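B-cell lymphoma 3 protein (Homo sapiens, PDB 1K1A) regulates transcription of NF-kappaB target genes in complexes with p50 or p52 homodimers, which its ankyrin repeat domain probably binds. Local coordinates at residues 49-54 with 72-77; 79-84 with 109-114. One frame throughout, in Å; residues are numbered along the deposited sequence.

Contact 1: residues 49-54 with 72-77; sequences PLHLAV and PMALDR
His-51 leans from the first turn of helix 49-55 onto the backbone of residues 74-76, and no other residue of the contact has as much surface buried by it. Its CG lies anti to its own carbonyl carbon (chi1 -68°), which turns the imidazole off the helix and toward the extended chain. There the CE1 corner meets Ala-74 O at 3.0 Å, close to the ring plane, while one face receives Asp-76 CB, 4.0 Å from the centroid of the His-51 ring and only 15° off its normal, a CH-pi contact. A flat, polar ring suits this place: its rim can sit against a carbonyl and its face against a methylene. With an alanine in its place, the helix would probably face a gap beside the 74-76 backbone, and Asp-76 CB would lose the ring face on which it rests.

Asp-76 offers the ring its CB rather than its charge, while OD1 accepts from the backbone N-H groups of His-78 and Gln-80, a bracing of the following turn. One residue earlier in the helix, Leu-50 sends CD2 to Pro-72 CA, 4.2 Å away, where the chain leaves the second repeat.

With no hydrogen bond between the segments, the contact rests on shape and on the CH-pi contact, with the ring C-H, probably polarised, near the carbonyl oxygen.

Contact 2: residues 79-84 with 109-114; sequences GQTAAH and LEARNY
Gly-79 and Asn-113 bring the two backbones to a CA separation of 4.5 Å, and from there the chains diverge to 7.5 Å between Ala-83 CA and Leu-109 CA. At the close end Asn-113 CA points its hydrogen at Gly-79 O, 3.4 Å away, and a water donates to Gly-79 O and, more weakly, to Arg-112 O.

The ring of Tyr-114 lies flat against Gly-79, whose CA stands 3.6 Å from the centroid and nearly over its centre. Glycine suits this place twice over: its phi is positive (74°), and a side chain would run into Tyr-114 CD1.

Such packing of the chain that leads to the next repeat against the start of a repeat's first helix belongs to the ankyrin fold. Residues 81-84, Thr-Ala-Ala-His, are a variant of the family's TPLH sequence, in which Thr-81 is the N-cap of helix 82-88; the weak bond its OG1 accepts from His-84 N is doubtful in detail, because the place of OG1 is less sure.

His-84 reaches from this helix to the extended chain. With CG anti to its carbonyl carbon (chi1 -72°), its NE2 comes to 3.2 Å from Ala-111 O, near the ring plane, while Asn-113 CB covers one face, 4.2 Å from the centroid of the His-84 ring. Asn-113 OD1 is turned away to the next turn, where it accepts from Leu-117 N and, weakly, from Gly-116 N; a short polar side chain can do this and still lay its CB on the imidazole.

Apolar contacts line the wider end. Thr-81 CG2 meets Ala-111 CB at 3.8 Å, and Ala-83 CB touches Leu-109 CD2 at 4.2 Å, the leucine reaching across where alanine is short.

In the fold
Contact 1 comes first along the chain: residues 49-54 open the first helix of the second ankyrin repeat, the chain passes through helix 59-67, and the loop residues 72-77 return to pack against that first helix, closing a loop of 17 intervening residues. Contact 2 then opens at 79-84, and after helix 92-101 the chain comes back at 109-114, so the two loops follow one another without nesting or crossing. Their centres are 10 Å apart, and they touch directly: Leu-75 CD2 packs on Thr-81 CG2, and Pro-72 O lies near Thr-81 CB. Each contact thus ties a repeat's first helix to the chain entering the next repeat, and together they join consecutive repeats of the stack.

Contact 1: residues 49-54 with 72-77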
ATOM      1  N   PRO A  49     -12.162  11.531 -12.342  1.00 10.65           N
ATOM      2  CA  PRO A  49     -11.670  10.863 -13.552  1.00 10.32           C
ATOM      3  C   PRO A  49     -10.327  10.143 -13.339  1.00 10.25           C
ATOM      4  O   PRO A  49     -10.134   9.067 -13.908  1.00  9.36           O
ATOM      5  CB  PRO A  49     -11.535  12.011 -14.548  1.00 10.89           C
ATOM      6  CG  PRO A  49     -12.617  12.953 -14.139  1.00 10.71           C
ATOM      7  CD  PRO A  49     -12.559  12.928 -12.601  1.00 10.72           C
ATOM      8  N   LEU A  50      -9.438  10.693 -12.500  1.00  9.34           N
ATOM      9  CA  LEU A  50      -8.153  10.049 -12.244  1.00  9.46           C
ATOM     10  C   LEU A  50      -8.333   8.722 -11.498  1.00  9.67           C
ATOM     11  O   LEU A  50      -7.680   7.725 -11.825  1.00  9.47           O
ATOM     12  CB  LEU A  50      -7.197  10.982 -11.477  1.00  9.47           C
ATOM     13  CG  LEU A  50      -5.793  10.449 -11.133  1.00  9.85           C
ATOM     14  CD1 LEU A  50      -5.031  10.018 -12.400  1.00 10.96           C
ATOM     15  CD2 LEU A  50      -5.014  11.488 -10.375  1.00  9.52           C
ATOM     16  N   HIS A  51      -9.206   8.716 -10.493  1.00  9.81           N
ATOM     17  CA  HIS A  51      -9.509   7.488  -9.772  1.00 10.69           C
ATOM     18  C   HIS A  51      -9.932   6.442 -10.792  1.00 10.73           C
ATOM     19  O   HIS A  51      -9.512   5.292 -10.726  1.00 10.57           O
ATOM     20  CB  HIS A  51     -10.672   7.684  -8.792  1.00 10.78           C
ATOM     21  CG  HIS A  51     -10.363   8.581  -7.627  1.00 12.30           C
ATOM     22  ND1 HIS A  51      -9.195   8.498  -6.899  1.00 16.39           N
ATOM     23  CD2 HIS A  51     -11.100   9.555  -7.043  1.00 13.01           C
ATOM     24  CE1 HIS A  51      -9.217   9.397  -5.930  1.00 13.62           C
ATOM     25  NE2 HIS A  51     -10.360  10.054  -5.998  1.00 15.57           N
ATOM     26  N   LEU A  52     -10.806   6.846 -11.714  1.00 10.93           N
ATOM     27  CA  LEU A  52     -11.332   5.932 -12.723  1.00 11.11           C
ATOM     28  C   LEU A  52     -10.260   5.423 -13.685  1.00 11.15           C
ATOM     29  O   LEU A  52     -10.304   4.270 -14.129  1.00 11.05           O
ATOM     30  CB  LEU A  52     -12.487   6.580 -13.487  1.00 11.71           C
ATOM     31  CG  LEU A  52     -13.791   6.626 -12.686  1.00 12.43           C
ATOM     32  CD1 LEU A  52     -14.915   7.311 -13.485  1.00 14.28           C
ATOM     33  CD2 LEU A  52     -14.192   5.221 -12.267  1.00 14.70           C
ATOM     34  N   ALA A  53      -9.297   6.279 -14.000  1.00 10.87           N
ATOM     35  CA  ALA A  53      -8.203   5.891 -14.879  1.00 11.54           C
ATOM     36  C   ALA A  53      -7.369   4.785 -14.245  1.00 12.29           C
ATOM     37  O   ALA A  53      -6.911   3.882 -14.938  1.00 12.47           O
ATOM     38  CB  ALA A  53      -7.338   7.081 -15.213  1.00 11.41           C
ATOM     39  N   VAL A  54      -7.172   4.863 -12.932  1.00 12.53           N
ATOM     40  CA  VAL A  54      -6.407   3.847 -12.217  1.00 13.94           C
ATOM     41  C   VAL A  54      -7.225   2.563 -12.091  1.00 14.79           C
ATOM     42  O   VAL A  54      -6.717   1.455 -12.309  1.00 15.02           O
ATOM     43  CB  VAL A  54      -6.022   4.326 -10.815  1.00 14.08           C
ATOM     44  CG1 VAL A  54      -5.387   3.188 -10.019  1.00 14.51           C
ATOM     45  CG2 VAL A  54      -5.095   5.523 -10.903  1.00 14.02           C
ATOM     46  N   PRO A  72      -3.135  13.866  -7.394  1.00 18.49           N
ATOM     47  CA  PRO A  72      -2.929  12.493  -6.930  1.00 18.19           C
ATOM     48  C   PRO A  72      -3.408  12.312  -5.486  1.00 17.60           C
ATOM     49  O   PRO A  72      -3.540  11.178  -5.042  1.00 17.83           O
ATOM     50  CB  PRO A  72      -1.404  12.329  -6.995  1.00 18.75           C
ATOM     51  CG  PRO A  72      -0.935  13.426  -7.868  1.00 19.14           C
ATOM     52  CD  PRO A  72      -1.862  14.576  -7.604  1.00 18.63           C
ATOM     53  N   MET A  73      -3.668  13.407  -4.770  1.00 16.76           N
ATOM     54  CA  MET A  73      -4.119  13.300  -3.380  1.00 16.15           C
ATOM     55  C   MET A  73      -5.645  13.400  -3.171  1.00 15.44           C
ATOM     56  O   MET A  73      -6.115  13.288  -2.043  1.00 15.38           O
ATOM     57  CB  MET A  73      -3.401  14.318  -2.480  1.00 15.98           C
ATOM     58  CG  MET A  73      -1.879  14.156  -2.424  1.00 16.58           C
ATOM     59  SD  MET A  73      -1.357  12.583  -1.714  1.00 17.78           S
ATOM     60  CE  MET A  73      -1.840  12.820   0.013  1.00 16.03           C
ATOM     61  N   ALA A  74      -6.414  13.631  -4.237  1.00 14.75           N
ATOM     62  CA  ALA A  74      -7.876  13.671  -4.099  1.00 14.26           C
ATOM     63  C   ALA A  74      -8.347  12.335  -3.536  1.00 14.08           C
ATOM     64  O   ALA A  74      -7.896  11.274  -3.981  1.00 14.31           O
ATOM     65  CB  ALA A  74      -8.549  13.948  -5.440  1.00 14.04           C
ATOM     66  N   LEU A  75      -9.249  12.377  -2.562  1.00 13.72           N
ATOM     67  CA  LEU A  75      -9.703  11.154  -1.899  1.00 14.03           C
ATOM     68  C   LEU A  75     -10.983  10.592  -2.492  1.00 13.80           C
ATOM     69  O   LEU A  75     -11.886  11.341  -2.833  1.00 13.96           O
ATOM     70  CB  LEU A  75      -9.935  11.425  -0.412  1.00 13.99           C
ATOM     71  CG  LEU A  75      -8.734  12.015   0.319  1.00 14.47           C
ATOM     72  CD1 LEU A  75      -9.053  12.173   1.810  1.00 18.36           C
ATOM     73  CD2 LEU A  75      -7.522  11.124   0.106  1.00 15.57           C
ATOM     74  N   ASP A  76     -11.070   9.267  -2.589  1.00 13.80           N
ATOM     75  CA  ASP A  76     -12.326   8.633  -2.994  1.00 14.46           C
ATOM     76  C   ASP A  76     -13.231   8.346  -1.780  1.00 14.36           C
ATOM     77  O   ASP A  76     -12.970   8.844  -0.678  1.00 13.72           O
ATOM     78  CB  ASP A  76     -12.080   7.387  -3.853  1.00 14.50           C
ATOM     79  CG  ASP A  76     -11.663   6.181  -3.048  1.00 16.59           C
ATOM     80  OD1 ASP A  76     -11.602   6.254  -1.795  1.00 15.80           O
ATOM     81  OD2 ASP A  76     -11.394   5.091  -3.603  1.00 19.07           O
ATOM     82  N   ARG A  77     -14.289   7.563  -1.989  1.00 14.44           N
ATOM     83  CA  ARG A  77     -15.293   7.311  -0.947  1.00 15.03           C
ATOM     84  C   ARG A  77     -14.706   6.692   0.329  1.00 14.38           C
ATOM     85  O   ARG A  77     -15.202   6.921   1.443  1.00 14.51           O
ATOM     86  CB  ARG A  77     -16.410   6.423  -1.512  1.00 15.69           C
ATOM     87  CG  ARG A  77     -17.553   6.155  -0.563  1.00 19.21           C
ATOM     88  CD  ARG A  77     -18.468   5.019  -1.027  1.00 25.34           C
ATOM     89  NE  ARG A  77     -19.614   4.833  -0.144  1.00 28.74           N
ATOM     90  CZ  ARG A  77     -20.534   5.758   0.056  1.00 30.61           C
ATOM     91  NH1 ARG A  77     -20.435   6.925  -0.571  1.00 31.86           N
ATOM     92  NH2 ARG A  77     -21.554   5.527   0.873  1.00 31.81           N
TER

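Contact 2: residues 79-84 with 109-114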
ATOM      1  N   GLY A  79     -11.503   7.140   1.173  1.00 12.89           N
ATOM      2  CA  GLY A  79     -10.311   7.904   1.503  1.00 12.76           C
ATOM      3  C   GLY A  79      -9.055   7.422   0.786  1.00 12.32           C
ATOM      4  O   GLY A  79      -7.935   7.688   1.231  1.00 11.99           O
ATOM      5  N   GLN A  80      -9.241   6.688  -0.310  1.00 11.86           N
ATOM      6  CA  GLN A  80      -8.106   6.200  -1.116  1.00 12.08           C
ATOM      7  C   GLN A  80      -7.568   7.287  -2.024  1.00 11.22           C
ATOM      8  O   GLN A  80      -8.340   7.987  -2.674  1.00 11.07           O
ATOM      9  CB  GLN A  80      -8.527   5.013  -1.998  1.00 11.74           C
ATOM     10  CG  GLN A  80      -9.116   3.819  -1.245  1.00 15.80           C
ATOM     11  CD  GLN A  80      -8.057   2.868  -0.723  1.00 19.55           C
ATOM     12  OE1 GLN A  80      -7.898   1.759  -1.240  1.00 23.36           O
ATOM     13  NE2 GLN A  80      -7.329   3.294   0.294  1.00 20.47           N
ATOM     14  N   THR A  81      -6.243   7.430  -2.069  1.00 11.46           N
ATOM     15  CA  THR A  81      -5.603   8.295  -3.060  1.00 11.08           C
ATOM     16  C   THR A  81      -5.395   7.462  -4.314  1.00 10.91           C
ATOM     17  O   THR A  81      -5.654   6.264  -4.312  1.00 10.53           O
ATOM     18  CB  THR A  81      -4.222   8.812  -2.579  1.00 11.69           C
ATOM     19  OG1 THR A  81      -3.337   7.697  -2.349  1.00 10.36           O
ATOM     20  CG2 THR A  81      -4.327   9.511  -1.196  1.00 12.97           C
ATOM     21  N   ALA A  82      -4.930   8.098  -5.382  1.00 10.45           N
ATOM     22  CA  ALA A  82      -4.616   7.385  -6.615  1.00 10.64           C
ATOM     23  C   ALA A  82      -3.637   6.234  -6.345  1.00 10.73           C
ATOM     24  O   ALA A  82      -3.781   5.135  -6.894  1.00 10.67           O
ATOM     25  CB  ALA A  82      -4.036   8.344  -7.620  1.00 11.51           C
ATOM     26  N   ALA A  83      -2.648   6.491  -5.496  1.00 10.58           N
ATOM     27  CA  ALA A  83      -1.645   5.487  -5.156  1.00 10.44           C
ATOM     28  C   ALA A  83      -2.253   4.270  -4.465  1.00 10.55           C
ATOM     29  O   ALA A  83      -1.881   3.134  -4.774  1.00  9.64           O
ATOM     30  CB  ALA A  83      -0.534   6.094  -4.300  1.00 11.11           C
ATOM     31  N   HIS A  84      -3.173   4.509  -3.522  1.00 10.64           N
ATOM     32  CA  HIS A  84      -3.857   3.424  -2.820  1.00 11.33           C
ATOM     33  C   HIS A  84      -4.598   2.558  -3.832  1.00 11.29           C
ATOM     34  O   HIS A  84      -4.590   1.329  -3.747  1.00 10.88           O
ATOM     35  CB  HIS A  84      -4.917   3.958  -1.827  1.00 11.32           C
ATOM     36  CG  HIS A  84      -4.365   4.610  -0.590  1.00 11.91           C
ATOM     37  ND1 HIS A  84      -3.974   3.894   0.528  1.00 13.04           N
ATOM     38  CD2 HIS A  84      -4.245   5.915  -0.253  1.00 12.23           C
ATOM     39  CE1 HIS A  84      -3.591   4.732   1.476  1.00  9.45           C
ATOM     40  NE2 HIS A  84      -3.748   5.965   1.029  1.00 13.52           N
ATOM     41  N   LEU A 109       3.357   9.514  -0.103  1.00 14.75           N
ATOM     42  CA  LEU A 109       3.108   8.073   0.033  1.00 14.44           C
ATOM     43  C   LEU A 109       2.760   7.662   1.452  1.00 14.10           C
ATOM     44  O   LEU A 109       2.443   6.495   1.716  1.00 14.36           O
ATOM     45  CB  LEU A 109       4.290   7.255  -0.496  1.00 14.27           C
ATOM     46  CG  LEU A 109       4.540   7.350  -2.010  1.00 14.84           C
ATOM     47  CD1 LEU A 109       5.863   6.683  -2.387  1.00 15.66           C
ATOM     48  CD2 LEU A 109       3.386   6.755  -2.816  1.00 14.84           C
ATOM     49  N   GLU A 110       2.801   8.610   2.375  1.00 13.89           N
ATOM     50  CA  GLU A 110       2.422   8.298   3.755  1.00 14.02           C
ATOM     51  C   GLU A 110       0.932   8.538   4.000  1.00 13.59           C
ATOM     52  O   GLU A 110       0.441   8.380   5.120  1.00 12.36           O
ATOM     53  CB  GLU A 110       3.284   9.080   4.742  1.00 14.54           C
ATOM     54  CG  GLU A 110       4.742   8.644   4.727  1.00 16.61           C
ATOM     55  CD  GLU A 110       4.905   7.163   4.427  1.00 20.05           C
ATOM     56  OE1 GLU A 110       5.631   6.830   3.466  1.00 22.06           O
ATOM     57  OE2 GLU A 110       4.317   6.325   5.148  1.00 21.60           O
ATOM     58  N   ALA A 111       0.209   8.883   2.936  1.00 13.49           N
ATOM     59  CA  ALA A 111      -1.243   9.089   3.023  1.00 13.16           C
ATOM     60  C   ALA A 111      -1.964   7.897   3.666  1.00 13.10           C
ATOM     61  O   ALA A 111      -1.691   6.742   3.334  1.00 12.67           O
ATOM     62  CB  ALA A 111      -1.826   9.367   1.628  1.00 12.73           C
ATOM     63  N   ARG A 112      -2.903   8.181   4.563  1.00 13.51           N
ATOM     64  CA  ARG A 112      -3.668   7.125   5.233  1.00 13.57           C
ATOM     65  C   ARG A 112      -5.125   7.143   4.766  1.00 13.15           C
ATOM     66  O   ARG A 112      -5.765   8.196   4.794  1.00 13.15           O
ATOM     67  CB  ARG A 112      -3.618   7.293   6.762  1.00 13.53           C
ATOM     68  CG  ARG A 112      -2.205   7.568   7.348  1.00 17.07           C
ATOM     69  CD  ARG A 112      -1.200   6.468   7.074  1.00 19.55           C
ATOM     70  NE  ARG A 112       0.151   6.775   7.578  1.00 20.45           N
ATOM     71  CZ  ARG A 112       0.529   6.607   8.842  1.00 22.69           C
ATOM     72  NH1 ARG A 112      -0.341   6.172   9.743  1.00 23.18           N
ATOM     73  NH2 ARG A 112       1.775   6.891   9.213  1.00 23.87           N
ATOM     74  N   ASN A 113      -5.645   5.994   4.324  1.00 12.90           N
ATOM     75  CA  ASN A 113      -7.061   5.927   3.949  1.00 13.18           C
ATOM     76  C   ASN A 113      -7.926   5.899   5.200  1.00 13.42           C
ATOM     77  O   ASN A 113      -7.401   5.869   6.317  1.00 12.41           O
ATOM     78  CB  ASN A 113      -7.375   4.754   2.986  1.00 12.74           C
ATOM     79  CG  ASN A 113      -7.110   3.376   3.610  1.00 12.74           C
ATOM     80  OD1 ASN A 113      -7.014   3.231   4.826  1.00 12.71           O
ATOM     81  ND2 ASN A 113      -7.009   2.359   2.763  1.00 10.94           N
ATOM     82  N   TYR A 114      -9.243   5.909   5.026  1.00 13.96           N
ATOM     83  CA  TYR A 114     -10.132   6.021   6.179  1.00 15.53           C
ATOM     84  C   TYR A 114      -9.956   4.857   7.154  1.00 16.74           C
ATOM     85  O   TYR A 114     -10.129   5.022   8.366  1.00 17.58           O
ATOM     86  CB  TYR A 114     -11.597   6.189   5.745  1.00 14.71           C
ATOM     87  CG  TYR A 114     -11.888   7.532   5.094  1.00 14.22           C
ATOM     88  CD1 TYR A 114     -11.098   8.656   5.363  1.00 13.36           C
ATOM     89  CD2 TYR A 114     -12.949   7.677   4.217  1.00 12.00           C
ATOM     90  CE1 TYR A 114     -11.376   9.889   4.761  1.00 13.06           C
ATOM     91  CE2 TYR A 114     -13.225   8.890   3.614  1.00 11.51           C
ATOM     92  CZ  TYR A 114     -12.453   9.990   3.887  1.00 12.97           C
ATOM     93  OH  TYR A 114     -12.753  11.192   3.274  1.00 12.65           O
TER
HETATM   94  O   HOH W   1      -5.482   9.241   2.224  1.00 13.16           O